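Local atomic coordinates of iron uptake protein A2 (Synechocystis sp., PDB entry 2VOZ), a protein that binds ferric iron in the periplasm and is probably a substrate-binding subunit of an ABC transporter that imports it. Residues L230-D235 with D310-A315; A211-I216 with Q239-K244; Y225-L230 with V245-P250; E283-D288 with R292-G297. All coordinates share one frame; numbering follows the deposited sequence.

In the fold
Along the chain contacts 1, 2 and 3 interlock: their segments alternate on helices 205-213, 224-232 and 236-244 and strand 245-248, with helix 311-314 closing the group from far down the sequence. Contacts 1 and 3 share helix 224-232 and Leu230, their centres about 9 Å apart; contact 2 lies about 12 Å from contact 3, between centres, and strand 245-248 follows directly on its helix 236-244. Contact 4, about 32 Å from contact 2 between centres, joins helices 275-285 and 288-297 and meets contact 1 where Glu296 comes close to Asp310. Helix 224-232, shared by contacts 1 and 3, carries the iron ligands Tyr225 and Tyr226, while contact 4 lies near the ligands His43 and Tyr44.

Contact 1: L230-D235 with D310-A315; sequences LQKSTD and DPVLAA
Lys232 NZ is gripped by several acceptors, and within this contact its mate is Asp310 OD2, 2.8 Å away in a salt bridge. The ammonium meets that oxygen from above the carboxylate, 41° out of its plane. Beyond the pair, NZ also bonds Asn299 OD1 and makes a salt bridge with Asp52 of a second subunit. Glu296 OE1 lies close to Asp310 OD2, a crowding of acidic groups that the lysine would be expected to ease and that may favour a proton on one of them. The other oxygen of Asp310 works as the N-cap of helix 311-314: OD1 accepts from Leu313 N at 3.2 Å through its anti lone pair, and weakly from Val312 N. One carboxylate therefore ties a helix start to the lysine, and an alanine in place of Asp310 would probably leave that start uncapped and Lys232 without this counter-charge. Apolar contact runs beside the bridge. With Lys232 extended beyond CG, its CE passes Val312 CG2 at 3.9 Å. The other branch, Val312 CG1, held anti to the backbone N (chi1 -180°), rests against the amide of Gln231, 3.5 Å from OE1, which is itself hydrogen-bonded to His316 NE2. A water bridges the same pair, accepting from Gln231 NE2 at 3.0 Å and donating to Val312 O at 2.8 Å. The contact fastens the C-terminal end of helix 224-232 to the short helix 311-314, with Val312 and Leu313 also lying on Ile228 and helix 236-244 packing against Leu230 and Gln231.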
loop_
_atom_site.group_PDB
_atom_site.type_symbol
_atom_site.label_atom_id
_atom_site.label_comp_id
_atom_site.label_asym_id
_atom_site.label_seq_id
_atom_site.Cartn_x
_atom_site.Cartn_y
_atom_site.Cartn_z
ATOM N N LEU B 230 13.503 -6.248 -13.517
ATOM C CA LEU B 230 14.881 -6.241 -13.006
ATOM C C LEU B 230 15.628 -4.993 -13.511
ATOM O O LEU B 230 16.290 -4.331 -12.717
ATOM C CB LEU B 230 15.628 -7.510 -13.428
ATOM C CG LEU B 230 15.098 -8.780 -12.746
ATOM C CD1 LEU B 230 15.837 -10.015 -13.334
ATOM C CD2 LEU B 230 15.306 -8.704 -11.235
ATOM N N GLN B 231 15.433 -4.630 -14.791
ATOM C CA GLN B 231 16.093 -3.455 -15.373
ATOM C C GLN B 231 15.671 -2.178 -14.624
ATOM O O GLN B 231 16.477 -1.256 -14.399
ATOM C CB GLN B 231 15.752 -3.344 -16.856
ATOM C CG GLN B 231 16.444 -4.395 -17.738
ATOM C CD GLN B 231 16.151 -4.130 -19.185
ATOM O OE1 GLN B 231 15.164 -4.641 -19.732
ATOM N NE2 GLN B 231 16.987 -3.296 -19.818
ATOM N N LYS B 232 14.401 -2.129 -14.236
ATOM C CA LYS B 232 13.854 -0.941 -13.598
ATOM C C LYS B 232 14.175 -0.879 -12.081
ATOM O O LYS B 232 14.035 0.190 -11.421
ATOM C CB LYS B 232 12.363 -0.905 -13.846
ATOM C CG LYS B 232 12.026 -0.479 -15.264
ATOM C CD LYS B 232 10.517 -0.448 -15.419
ATOM C CE LYS B 232 10.123 0.043 -16.801
ATOM N NZ LYS B 232 8.660 0.243 -16.815
ATOM N N SER B 233 14.604 -2.003 -11.534
ATOM C CA SER B 233 14.819 -2.084 -10.079
ATOM C C SER B 233 15.935 -1.163 -9.612
ATOM O O SER B 233 16.953 -1.046 -10.272
ATOM C CB SER B 233 15.169 -3.522 -9.688
ATOM O OG SER B 233 15.464 -3.597 -8.299
ATOM N N THR B 234 15.754 -0.544 -8.444
ATOM C CA THR B 234 16.805 0.237 -7.807
ATOM C C THR B 234 17.779 -0.614 -6.992
ATOM O O THR B 234 18.780 -0.097 -6.437
ATOM C CB THR B 234 16.192 1.290 -6.854
ATOM O OG1 THR B 234 15.403 0.620 -5.854
ATOM C CG2 THR B 234 15.312 2.249 -7.641
ATOM N N ASP B 235 17.496 -1.912 -6.902
ATOM C CA ASP B 235 18.350 -2.795 -6.099
ATOM C C ASP B 235 19.595 -3.190 -6.903
ATOM O O ASP B 235 19.485 -3.800 -7.977
ATOM C CB ASP B 235 17.573 -4.019 -5.657
ATOM C CG ASP B 235 18.311 -4.827 -4.593
ATOM O OD1 ASP B 235 19.546 -4.956 -4.691
ATOM O OD2 ASP B 235 17.651 -5.388 -3.691
ATOM N N ASP B 310 6.338 0.627 -23.477
ATOM C CA ASP B 310 7.217 1.093 -22.441
ATOM C C ASP B 310 8.635 1.184 -23.018
ATOM O O ASP B 310 9.076 0.238 -23.673
ATOM C CB ASP B 310 7.225 0.111 -21.272
ATOM C CG ASP B 310 8.207 0.525 -20.195
ATOM O OD1 ASP B 310 9.410 0.185 -20.308
ATOM O OD2 ASP B 310 7.756 1.185 -19.241
ATOM N N PRO B 311 9.322 2.306 -22.818
ATOM C CA PRO B 311 10.647 2.491 -23.463
ATOM C C PRO B 311 11.684 1.407 -23.139
ATOM O O PRO B 311 12.449 1.012 -24.027
ATOM C CB PRO B 311 11.112 3.861 -22.961
ATOM C CG PRO B 311 9.932 4.527 -22.389
ATOM C CD PRO B 311 8.894 3.503 -22.053
ATOM N N VAL B 312 11.735 0.960 -21.880
ATOM C CA VAL B 312 12.659 -0.107 -21.476
ATOM C C VAL B 312 12.335 -1.404 -22.244
ATOM O O VAL B 312 13.231 -2.078 -22.772
ATOM C CB VAL B 312 12.621 -0.338 -19.939
ATOM C CG1 VAL B 312 13.615 -1.465 -19.542
ATOM C CG2 VAL B 312 13.036 0.947 -19.202
ATOM N N LEU B 313 11.054 -1.755 -22.324
ATOM C CA LEU B 313 10.657 -2.943 -23.083
ATOM C C LEU B 313 10.965 -2.734 -24.574
ATOM O O LEU B 313 11.507 -3.622 -25.219
ATOM C CB LEU B 313 9.164 -3.218 -22.863
ATOM C CG LEU B 313 8.564 -4.358 -23.674
ATOM C CD1 LEU B 313 9.314 -5.694 -23.323
ATOM C CD2 LEU B 313 7.084 -4.454 -23.337
ATOM N N ALA B 314 10.639 -1.547 -25.096
ATOM C CA ALA B 314 10.785 -1.253 -26.532
ATOM C C ALA B 314 12.254 -1.315 -26.967
ATOM O O ALA B 314 12.530 -1.625 -28.120
ATOM C CB ALA B 314 10.186 0.110 -26.869
ATOM N N ALA B 315 13.178 -1.042 -26.042
ATOM C CA ALA B 315 14.627 -1.023 -26.376
ATOM C C ALA B 315 15.163 -2.422 -26.685
ATOM O O ALA B 315 16.288 -2.567 -27.181
ATOM C CB ALA B 315 15.421 -0.390 -25.287
HETATM O O HOH W 1 16.033 -2.121 -22.396
#

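Contact 2: A211-I216 with Q239-K244; sequences AIAAGI and QEVVEK
Apolar packing carries the centre, where the methyl of Ala213 points at helix 236-244 and meets Val241 CG2 at 4.3 Å. The small alanine lets the backbones come near, with 5.6 Å between Ala213 CA and Val241 CA. Lys244 adds the aliphatic part of its chain: its CB lies 4.3 Å from Ala213 CB, and its CD passes the carbonyl, 4.0 Å from Ala213 O. Only carbon atoms of Lys244 touch Ala213, so this is van der Waals contact; the bend at chi4 (-72°) lies beyond CD and turns NZ only. Backbone hydrogen bonds shape the first partner. Helix 205-213 finishes in a Schellman motif, with Ile216 N bonded to Ala211 O at 2.9 Å and Gly215 N to Ile212 O at 3.0 Å. Gly215 takes a positive phi of 83° there, and the chain turns out of the helix just past the alanine that makes the contact. Helix 236-244 crosses the end of helix 205-213: Ile212 packs on Tyr134 and Ser136 of strand 124-136, Val241 and Val242 lean on Leu230 of helix 224-232, and Ser73 of a third subunit packs on Ala213.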
loop_
_atom_site.group_PDB
_atom_site.type_symbol
_atom_site.label_atom_id
_atom_site.label_comp_id
_atom_site.label_asym_id
_atom_site.label_seq_id
_atom_site.Cartn_x
_atom_site.Cartn_y
_atom_site.Cartn_z
ATOM N N ALA B 211 18.909 -17.726 -11.613
ATOM C CA ALA B 211 19.703 -18.975 -11.555
ATOM C C ALA B 211 20.837 -18.921 -12.587
ATOM O O ALA B 211 21.910 -19.478 -12.352
ATOM C CB ALA B 211 18.804 -20.205 -11.766
ATOM N N ILE B 212 20.616 -18.216 -13.701
ATOM C CA ILE B 212 21.686 -18.050 -14.706
ATOM C C ILE B 212 22.771 -17.221 -14.062
ATOM O O ILE B 212 23.946 -17.570 -14.157
ATOM C CB ILE B 212 21.181 -17.359 -15.966
ATOM C CG1 ILE B 212 20.089 -18.224 -16.625
ATOM C CG2 ILE B 212 22.349 -17.135 -16.980
ATOM C CD1 ILE B 212 19.432 -17.512 -17.860
ATOM N N ALA B 213 22.375 -16.109 -13.430
ATOM C CA ALA B 213 23.370 -15.218 -12.789
ATOM C C ALA B 213 24.195 -15.932 -11.739
ATOM O O ALA B 213 25.407 -15.648 -11.615
ATOM C CB ALA B 213 22.698 -13.954 -12.198
ATOM N N ALA B 214 23.556 -16.862 -11.001
ATOM C CA ALA B 214 24.182 -17.648 -9.944
ATOM C C ALA B 214 25.025 -18.818 -10.463
ATOM O O ALA B 214 25.629 -19.528 -9.665
ATOM C CB ALA B 214 23.125 -18.158 -8.994
ATOM N N GLY B 215 25.048 -19.028 -11.780
ATOM C CA GLY B 215 25.830 -20.113 -12.404
ATOM C C GLY B 215 25.176 -21.489 -12.411
ATOM O O GLY B 215 25.814 -22.485 -12.832
ATOM N N ILE B 216 23.917 -21.562 -11.984
ATOM C CA ILE B 216 23.167 -22.842 -11.928
ATOM C C ILE B 216 22.876 -23.421 -13.311
ATOM O O ILE B 216 22.933 -24.644 -13.505
ATOM C CB ILE B 216 21.877 -22.701 -11.058
ATOM C CG1 ILE B 216 22.293 -22.287 -9.639
ATOM C CG2 ILE B 216 21.111 -24.027 -10.973
ATOM C CD1 ILE B 216 21.200 -21.576 -8.849
ATOM N N GLN B 239 20.350 -5.179 -10.665
ATOM C CA GLN B 239 21.144 -4.662 -11.783
ATOM C C GLN B 239 22.264 -5.663 -12.120
ATOM O O GLN B 239 22.646 -5.800 -13.277
ATOM C CB GLN B 239 21.727 -3.317 -11.372
ATOM C CG GLN B 239 20.683 -2.249 -11.280
ATOM C CD GLN B 239 19.894 -2.127 -12.575
ATOM O OE1 GLN B 239 20.454 -2.236 -13.664
ATOM N NE2 GLN B 239 18.573 -1.928 -12.447
ATOM N N GLU B 240 22.771 -6.372 -11.101
ATOM C CA GLU B 240 23.813 -7.365 -11.363
ATOM C C GLU B 240 23.288 -8.470 -12.252
ATOM O O GLU B 240 23.991 -8.969 -13.125
ATOM C CB GLU B 240 24.389 -7.986 -10.098
ATOM C CG GLU B 240 25.645 -8.749 -10.483
ATOM C CD GLU B 240 26.407 -9.271 -9.288
ATOM O OE1 GLU B 240 26.412 -10.504 -9.114
ATOM O OE2 GLU B 240 26.973 -8.434 -8.541
ATOM N N VAL B 241 22.041 -8.889 -11.993
ATOM C CA VAL B 241 21.419 -9.921 -12.820
ATOM C C VAL B 241 21.303 -9.444 -14.282
ATOM O O VAL B 241 21.592 -10.202 -15.204
ATOM C CB VAL B 241 20.025 -10.295 -12.288
ATOM C CG1 VAL B 241 19.344 -11.316 -13.212
ATOM C CG2 VAL B 241 20.116 -10.836 -10.841
ATOM N N VAL B 242 20.869 -8.193 -14.477
ATOM C CA VAL B 242 20.697 -7.711 -15.855
ATOM C C VAL B 242 22.082 -7.506 -16.514
ATOM O O VAL B 242 22.193 -7.625 -17.728
ATOM C CB VAL B 242 19.765 -6.505 -15.978
ATOM C CG1 VAL B 242 18.383 -6.853 -15.418
ATOM C CG2 VAL B 242 20.347 -5.288 -15.280
ATOM N N GLU B 243 23.126 -7.321 -15.711
ATOM C CA GLU B 243 24.484 -7.228 -16.269
ATOM C C GLU B 243 24.984 -8.562 -16.714
ATOM O O GLU B 243 25.846 -8.633 -17.571
ATOM C CB GLU B 243 25.452 -6.630 -15.253
ATOM C CG GLU B 243 25.400 -5.101 -15.348
ATOM C CD GLU B 243 25.693 -4.401 -14.039
ATOM O OE1 GLU B 243 26.230 -5.059 -13.102
ATOM O OE2 GLU B 243 25.368 -3.181 -13.952
ATOM N N LYS B 244 24.472 -9.617 -16.106
ATOM C CA LYS B 244 25.002 -10.967 -16.307
ATOM C C LYS B 244 24.192 -11.804 -17.279
ATOM O O LYS B 244 24.675 -12.806 -17.808
ATOM C CB LYS B 244 25.124 -11.695 -14.976
ATOM C CG LYS B 244 26.305 -11.170 -14.159
ATOM C CD LYS B 244 26.486 -11.960 -12.877
ATOM C CE LYS B 244 27.740 -11.478 -12.146
ATOM N NZ LYS B 244 28.937 -11.942 -12.908
#

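Contact 3: Y225-L230 with V245-P250; sequences YYYIRL and VSLFFP. With SO4 (sulfate ion), chain E.
Helix 225-230 and strand 245-248 run roughly antiparallel, at 143° between their directions, with their axes 9.8 Å apart at closest approach. Tyr227 spans the gap. Its ring, CG anti to the backbone N (chi1 -171°), is carried toward the strand, and OH donates to Val245 O at 2.9 Å, in the carbonyl plane with a C=O...donor angle of 151°; the same hydroxyl has a weak second bond to Val242 O. Leu247 lies over one face of the ring through CB, and its CD1 comes 4.3 Å from Tyr227 CB. In this periplasmic binding protein fold the helix backs onto the mixed sheet, whose strand 245-248 pairs antiparallel with strand 124-136; Tyr134 of the latter meets the Tyr227 ring with nearly parallel planes. A phenylalanine in place of Tyr227 would probably keep the ring packing but leave Val245 O without its hydroxyl donor. Strand atoms beside the tyrosine also hold a sulfate, probably from the crystallisation liquor: Leu247 N donates to O1 at 2.8 Å, nearly straight, and Ser246 OG to O2 at 2.9 Å. The two residues just before Tyr227, Tyr225 and Tyr226, are iron ligands, and Tyr225 CE1 lies over one face of the Tyr226 ring, toward its rim, 3.1 Å above the plane.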
loop_
_atom_site.group_PDB
_atom_site.type_symbol
_atom_site.label_atom_id
_atom_site.label_comp_id
_atom_site.label_asym_id
_atom_site.label_seq_id
_atom_site.Cartn_x
_atom_site.Cartn_y
_atom_site.Cartn_z
ATOM N N TYR B 225 8.376 -9.649 -19.406
ATOM C CA TYR B 225 8.229 -8.547 -18.428
ATOM C C TYR B 225 9.034 -8.740 -17.142
ATOM O O TYR B 225 9.317 -7.776 -16.450
ATOM C CB TYR B 225 6.753 -8.304 -18.088
ATOM C CG TYR B 225 6.034 -9.541 -17.657
ATOM C CD1 TYR B 225 5.960 -9.911 -16.307
ATOM C CD2 TYR B 225 5.420 -10.360 -18.595
ATOM C CE1 TYR B 225 5.304 -11.083 -15.927
ATOM C CE2 TYR B 225 4.737 -11.515 -18.208
ATOM C CZ TYR B 225 4.706 -11.879 -16.882
ATOM O OH TYR B 225 4.038 -13.033 -16.496
ATOM N N TYR B 226 9.387 -9.977 -16.795
ATOM C CA TYR B 226 10.202 -10.185 -15.611
ATOM C C TYR B 226 11.561 -9.548 -15.731
ATOM O O TYR B 226 12.100 -9.058 -14.735
ATOM C CB TYR B 226 10.369 -11.676 -15.323
ATOM C CG TYR B 226 9.062 -12.305 -14.970
ATOM C CD1 TYR B 226 8.397 -11.950 -13.780
ATOM C CD2 TYR B 226 8.486 -13.250 -15.819
ATOM C CE1 TYR B 226 7.164 -12.520 -13.459
ATOM C CE2 TYR B 226 7.254 -13.826 -15.499
ATOM C CZ TYR B 226 6.616 -13.464 -14.320
ATOM O OH TYR B 226 5.381 -14.019 -14.024
ATOM N N TYR B 227 12.129 -9.556 -16.935
ATOM C CA TYR B 227 13.420 -8.917 -17.108
ATOM C C TYR B 227 13.312 -7.387 -17.043
ATOM O O TYR B 227 14.191 -6.718 -16.487
ATOM C CB TYR B 227 14.036 -9.386 -18.410
ATOM C CG TYR B 227 15.481 -8.967 -18.621
ATOM C CD1 TYR B 227 16.543 -9.758 -18.154
ATOM C CD2 TYR B 227 15.781 -7.793 -19.280
ATOM C CE1 TYR B 227 17.870 -9.385 -18.364
ATOM C CE2 TYR B 227 17.106 -7.408 -19.497
ATOM C CZ TYR B 227 18.143 -8.210 -19.047
ATOM O OH TYR B 227 19.437 -7.780 -19.279
ATOM N N ILE B 228 12.213 -6.863 -17.575
ATOM C CA ILE B 228 11.972 -5.410 -17.516
ATOM C C ILE B 228 11.906 -4.971 -16.062
ATOM O O ILE B 228 12.456 -3.920 -15.709
ATOM C CB ILE B 228 10.733 -4.981 -18.348
ATOM C CG1 ILE B 228 10.734 -5.618 -19.751
ATOM C CG2 ILE B 228 10.665 -3.434 -18.409
ATOM C CD1 ILE B 228 12.028 -5.313 -20.576
ATOM N N ARG B 229 11.286 -5.780 -15.186
ATOM C CA ARG B 229 11.251 -5.444 -13.747
ATOM C C ARG B 229 12.634 -5.289 -13.198
ATOM O O ARG B 229 12.896 -4.350 -12.486
ATOM C CB ARG B 229 10.590 -6.533 -12.904
ATOM C CG ARG B 229 9.148 -6.613 -13.113
ATOM C CD ARG B 229 8.545 -7.676 -12.204
ATOM N NE ARG B 229 7.203 -7.980 -12.675
ATOM C CZ ARG B 229 6.454 -8.960 -12.185
ATOM N NH1 ARG B 229 5.258 -9.168 -12.708
ATOM N NH2 ARG B 229 6.893 -9.706 -11.160
ATOM N N LEU B 230 13.503 -6.248 -13.517
ATOM C CA LEU B 230 14.881 -6.241 -13.006
ATOM C C LEU B 230 15.628 -4.993 -13.511
ATOM O O LEU B 230 16.290 -4.331 -12.717
ATOM C CB LEU B 230 15.628 -7.510 -13.428
ATOM C CG LEU B 230 15.098 -8.780 -12.746
ATOM C CD1 LEU B 230 15.837 -10.015 -13.334
ATOM C CD2 LEU B 230 15.306 -8.704 -11.235
ATOM N N VAL B 245 22.960 -11.379 -17.505
ATOM C CA VAL B 245 21.987 -12.176 -18.281
ATOM C C VAL B 245 21.372 -11.277 -19.327
ATOM O O VAL B 245 21.085 -10.114 -19.026
ATOM C CB VAL B 245 20.875 -12.716 -17.325
ATOM C CG1 VAL B 245 19.834 -13.506 -18.129
ATOM C CG2 VAL B 245 21.485 -13.571 -16.190
ATOM N N SER B 246 21.192 -11.767 -20.569
ATOM C CA SER B 246 20.517 -10.977 -21.609
ATOM C C SER B 246 19.241 -11.665 -22.074
ATOM O O SER B 246 19.079 -12.867 -21.908
ATOM C CB SER B 246 21.421 -10.710 -22.813
ATOM O OG SER B 246 22.448 -9.754 -22.473
ATOM N N LEU B 247 18.356 -10.873 -22.671
ATOM C CA LEU B 247 17.078 -11.365 -23.194
ATOM C C LEU B 247 17.283 -11.665 -24.688
ATOM O O LEU B 247 17.842 -10.852 -25.419
ATOM C CB LEU B 247 16.008 -10.276 -23.005
ATOM C CG LEU B 247 14.573 -10.556 -23.472
ATOM C CD1 LEU B 247 13.654 -9.652 -22.668
ATOM C CD2 LEU B 247 14.377 -10.268 -24.950
ATOM N N PHE B 248 16.812 -12.822 -25.139
ATOM C CA PHE B 248 16.869 -13.197 -26.546
ATOM C C PHE B 248 15.466 -13.579 -27.011
ATOM O O PHE B 248 14.852 -14.470 -26.395
ATOM C CB PHE B 248 17.813 -14.408 -26.704
ATOM C CG PHE B 248 17.882 -14.946 -28.110
ATOM C CD1 PHE B 248 18.764 -14.355 -29.054
ATOM C CD2 PHE B 248 17.096 -16.030 -28.496
ATOM C CE1 PHE B 248 18.830 -14.860 -30.374
ATOM C CE2 PHE B 248 17.141 -16.534 -29.820
ATOM C CZ PHE B 248 18.014 -15.951 -30.750
ATOM N N PHE B 249 14.983 -12.941 -28.080
ATOM C CA PHE B 249 13.724 -13.327 -28.696
ATOM C C PHE B 249 13.934 -14.530 -29.612
ATOM O O PHE B 249 14.622 -14.410 -30.634
ATOM C CB PHE B 249 13.087 -12.196 -29.516
ATOM C CG PHE B 249 12.535 -11.060 -28.695
ATOM C CD1 PHE B 249 11.306 -11.171 -28.039
ATOM C CD2 PHE B 249 13.232 -9.852 -28.608
ATOM C CE1 PHE B 249 10.792 -10.110 -27.284
ATOM C CE2 PHE B 249 12.720 -8.795 -27.860
ATOM C CZ PHE B 249 11.505 -8.929 -27.182
ATOM N N PRO B 250 13.345 -15.679 -29.255
ATOM C CA PRO B 250 13.450 -16.841 -30.119
ATOM C C PRO B 250 12.462 -16.865 -31.289
ATOM O O PRO B 250 11.437 -16.174 -31.283
ATOM C CB PRO B 250 13.110 -17.987 -29.172
ATOM C CG PRO B 250 12.045 -17.360 -28.305
ATOM C CD PRO B 250 12.597 -15.999 -28.022
HETATM S S SO4 E . 19.726 -7.039 -23.352
HETATM O O1 SO4 E . 18.906 -8.133 -22.825
HETATM O O2 SO4 E . 21.157 -7.179 -22.967
HETATM O O3 SO4 E . 19.643 -6.999 -24.825
HETATM O O4 SO4 E . 19.232 -5.754 -22.831
#

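Contact 4: E283-D288 with R292-G297; sequences EYLASD and RYFAEG
Leu285 and Phe294 lose the most surface here, packing across the break between two consecutive helices, 275-285 and 288-297, of the periplasmic binding protein fold. Leu285 CD2 stands over the centre of the Phe294 ring, 4.3 Å above its plane, a loose van der Waals contact over the ring face with 4.4 Å to CE2 as the closest atom. The phenyl group is turned toward the leucine with CG roughly anti to the backbone N (chi1 -161°). Around the pair, Phe126 of strand 124-136 touches both side chains, Phe84 meets the ring nearly at right angles, and Arg42 makes a cation-pi contact with it. The Phe294 side chain lies about 7 Å from that of Tyr44 and about 8 Å from that of His43, so this packing lies near those two iron ligands. The Asp288 carbonyl oxygen O touches Arg292 CB at 3.7 Å, while the Asp288 carboxylate pairs with Arg111 and the Arg292 guanidinium with Asp289 of a second subunit. At the break, Ser287 takes the N-cap position and its OG donates to Tyr284 O at 2.7 Å. In the first turn beyond, Arg292 N bonds Asp288 O at 3.2 Å, the donor tilted 34° from the carbonyl plane.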
loop_
_atom_site.group_PDB
_atom_site.type_symbol
_atom_site.label_atom_id
_atom_site.label_comp_id
_atom_site.label_asym_id
_atom_site.label_seq_id
_atom_site.Cartn_x
_atom_site.Cartn_y
_atom_site.Cartn_z
ATOM N N GLU B 283 -14.611 -2.524 -24.895
ATOM C CA GLU B 283 -14.250 -1.526 -25.931
ATOM C C GLU B 283 -13.308 -0.459 -25.400
ATOM O O GLU B 283 -12.341 -0.043 -26.088
ATOM C CB GLU B 283 -15.506 -0.884 -26.564
ATOM C CG GLU B 283 -16.287 -1.952 -27.343
ATOM C CD GLU B 283 -17.662 -1.514 -27.858
ATOM O OE1 GLU B 283 -18.176 -0.432 -27.463
ATOM O OE2 GLU B 283 -18.223 -2.299 -28.663
ATOM N N TYR B 284 -13.598 0.007 -24.190
ATOM C CA TYR B 284 -12.750 0.983 -23.545
ATOM C C TYR B 284 -11.332 0.440 -23.316
ATOM O O TYR B 284 -10.364 1.127 -23.607
ATOM C CB TYR B 284 -13.389 1.446 -22.233
ATOM C CG TYR B 284 -12.445 2.245 -21.365
ATOM C CD1 TYR B 284 -12.096 3.566 -21.702
ATOM C CD2 TYR B 284 -11.927 1.675 -20.183
ATOM C CE1 TYR B 284 -11.224 4.291 -20.902
ATOM C CE2 TYR B 284 -11.045 2.410 -19.364
ATOM C CZ TYR B 284 -10.728 3.715 -19.728
ATOM O OH TYR B 284 -9.855 4.413 -18.886
ATOM N N LEU B 285 -11.207 -0.786 -22.802
ATOM C CA LEU B 285 -9.894 -1.362 -22.577
ATOM C C LEU B 285 -9.090 -1.486 -23.874
ATOM O O LEU B 285 -7.861 -1.570 -23.826
ATOM C CB LEU B 285 -10.060 -2.756 -21.975
ATOM C CG LEU B 285 -10.326 -2.914 -20.486
ATOM C CD1 LEU B 285 -10.089 -4.376 -20.148
ATOM C CD2 LEU B 285 -9.405 -2.037 -19.641
ATOM N N ALA B 286 -9.790 -1.552 -25.016
ATOM C CA ALA B 286 -9.126 -1.611 -26.334
ATOM C C ALA B 286 -8.813 -0.218 -26.911
ATOM O O ALA B 286 -8.233 -0.095 -27.999
ATOM C CB ALA B 286 -9.981 -2.379 -27.326
ATOM N N SER B 287 -9.193 0.836 -26.212
ATOM C CA SER B 287 -8.912 2.189 -26.705
ATOM C C SER B 287 -7.428 2.567 -26.534
ATOM O O SER B 287 -6.722 1.983 -25.677
ATOM C CB SER B 287 -9.839 3.193 -26.006
ATOM O OG SER B 287 -9.426 3.404 -24.682
ATOM N N ASP B 288 -6.931 3.533 -27.321
ATOM C CA ASP B 288 -5.491 3.852 -27.257
ATOM C C ASP B 288 -5.040 4.343 -25.902
ATOM O O ASP B 288 -3.943 3.991 -25.464
ATOM C CB ASP B 288 -5.135 4.932 -28.299
ATOM C CG ASP B 288 -5.259 4.447 -29.723
ATOM O OD1 ASP B 288 -5.458 3.242 -29.975
ATOM O OD2 ASP B 288 -5.115 5.323 -30.619
ATOM N N ARG B 292 -2.434 2.026 -23.485
ATOM C CA ARG B 292 -1.061 2.432 -23.233
ATOM C C ARG B 292 -0.712 2.129 -21.791
ATOM O O ARG B 292 0.306 1.517 -21.496
ATOM C CB ARG B 292 -0.867 3.914 -23.482
ATOM C CG ARG B 292 0.601 4.310 -23.386
ATOM C CD ARG B 292 0.739 5.760 -23.680
ATOM N NE ARG B 292 2.159 6.112 -23.688
ATOM C CZ ARG B 292 2.606 7.331 -23.971
ATOM N NH1 ARG B 292 1.739 8.290 -24.280
ATOM N NH2 ARG B 292 3.914 7.560 -23.981
ATOM N N TYR B 293 -1.566 2.582 -20.879
ATOM C CA TYR B 293 -1.193 2.468 -19.478
ATOM C C TYR B 293 -1.554 1.133 -18.836
ATOM O O TYR B 293 -0.947 0.754 -17.835
ATOM C CB TYR B 293 -1.764 3.641 -18.697
ATOM C CG TYR B 293 -1.178 4.926 -19.209
ATOM C CD1 TYR B 293 0.195 5.184 -19.107
ATOM C CD2 TYR B 293 -1.981 5.844 -19.860
ATOM C CE1 TYR B 293 0.744 6.360 -19.618
ATOM C CE2 TYR B 293 -1.448 7.030 -20.371
ATOM C CZ TYR B 293 -0.080 7.264 -20.247
ATOM O OH TYR B 293 0.424 8.444 -20.750
ATOM N N PHE B 294 -2.523 0.434 -19.418
ATOM C CA PHE B 294 -2.861 -0.883 -18.985
ATOM C C PHE B 294 -1.638 -1.789 -19.247
ATOM O O PHE B 294 -1.199 -2.527 -18.374
ATOM C CB PHE B 294 -4.085 -1.343 -19.734
ATOM C CG PHE B 294 -4.793 -2.468 -19.096
ATOM C CD1 PHE B 294 -4.968 -3.676 -19.790
ATOM C CD2 PHE B 294 -5.327 -2.339 -17.809
ATOM C CE1 PHE B 294 -5.680 -4.745 -19.203
ATOM C CE2 PHE B 294 -6.037 -3.396 -17.208
ATOM C CZ PHE B 294 -6.205 -4.604 -17.884
ATOM N N ALA B 295 -1.055 -1.660 -20.435
ATOM C CA ALA B 295 0.127 -2.462 -20.785
ATOM C C ALA B 295 1.294 -2.090 -19.905
ATOM O O ALA B 295 2.011 -2.955 -19.483
ATOM C CB ALA B 295 0.530 -2.294 -22.287
ATOM N N GLU B 296 1.478 -0.791 -19.641
ATOM C CA GLU B 296 2.588 -0.315 -18.789
ATOM C C GLU B 296 2.584 -0.993 -17.436
ATOM O O GLU B 296 3.637 -1.241 -16.876
ATOM C CB GLU B 296 2.442 1.191 -18.529
ATOM C CG GLU B 296 2.941 2.051 -19.655
ATOM C CD GLU B 296 4.477 2.018 -19.790
ATOM O OE1 GLU B 296 5.182 1.537 -18.876
ATOM O OE2 GLU B 296 4.952 2.483 -20.811
ATOM N N GLY B 297 1.386 -1.249 -16.905
ATOM C CA GLY B 297 1.206 -1.741 -15.516
ATOM C C GLY B 297 2.128 -2.896 -15.158
ATOM O O GLY B 297 2.717 -2.953 -14.041
#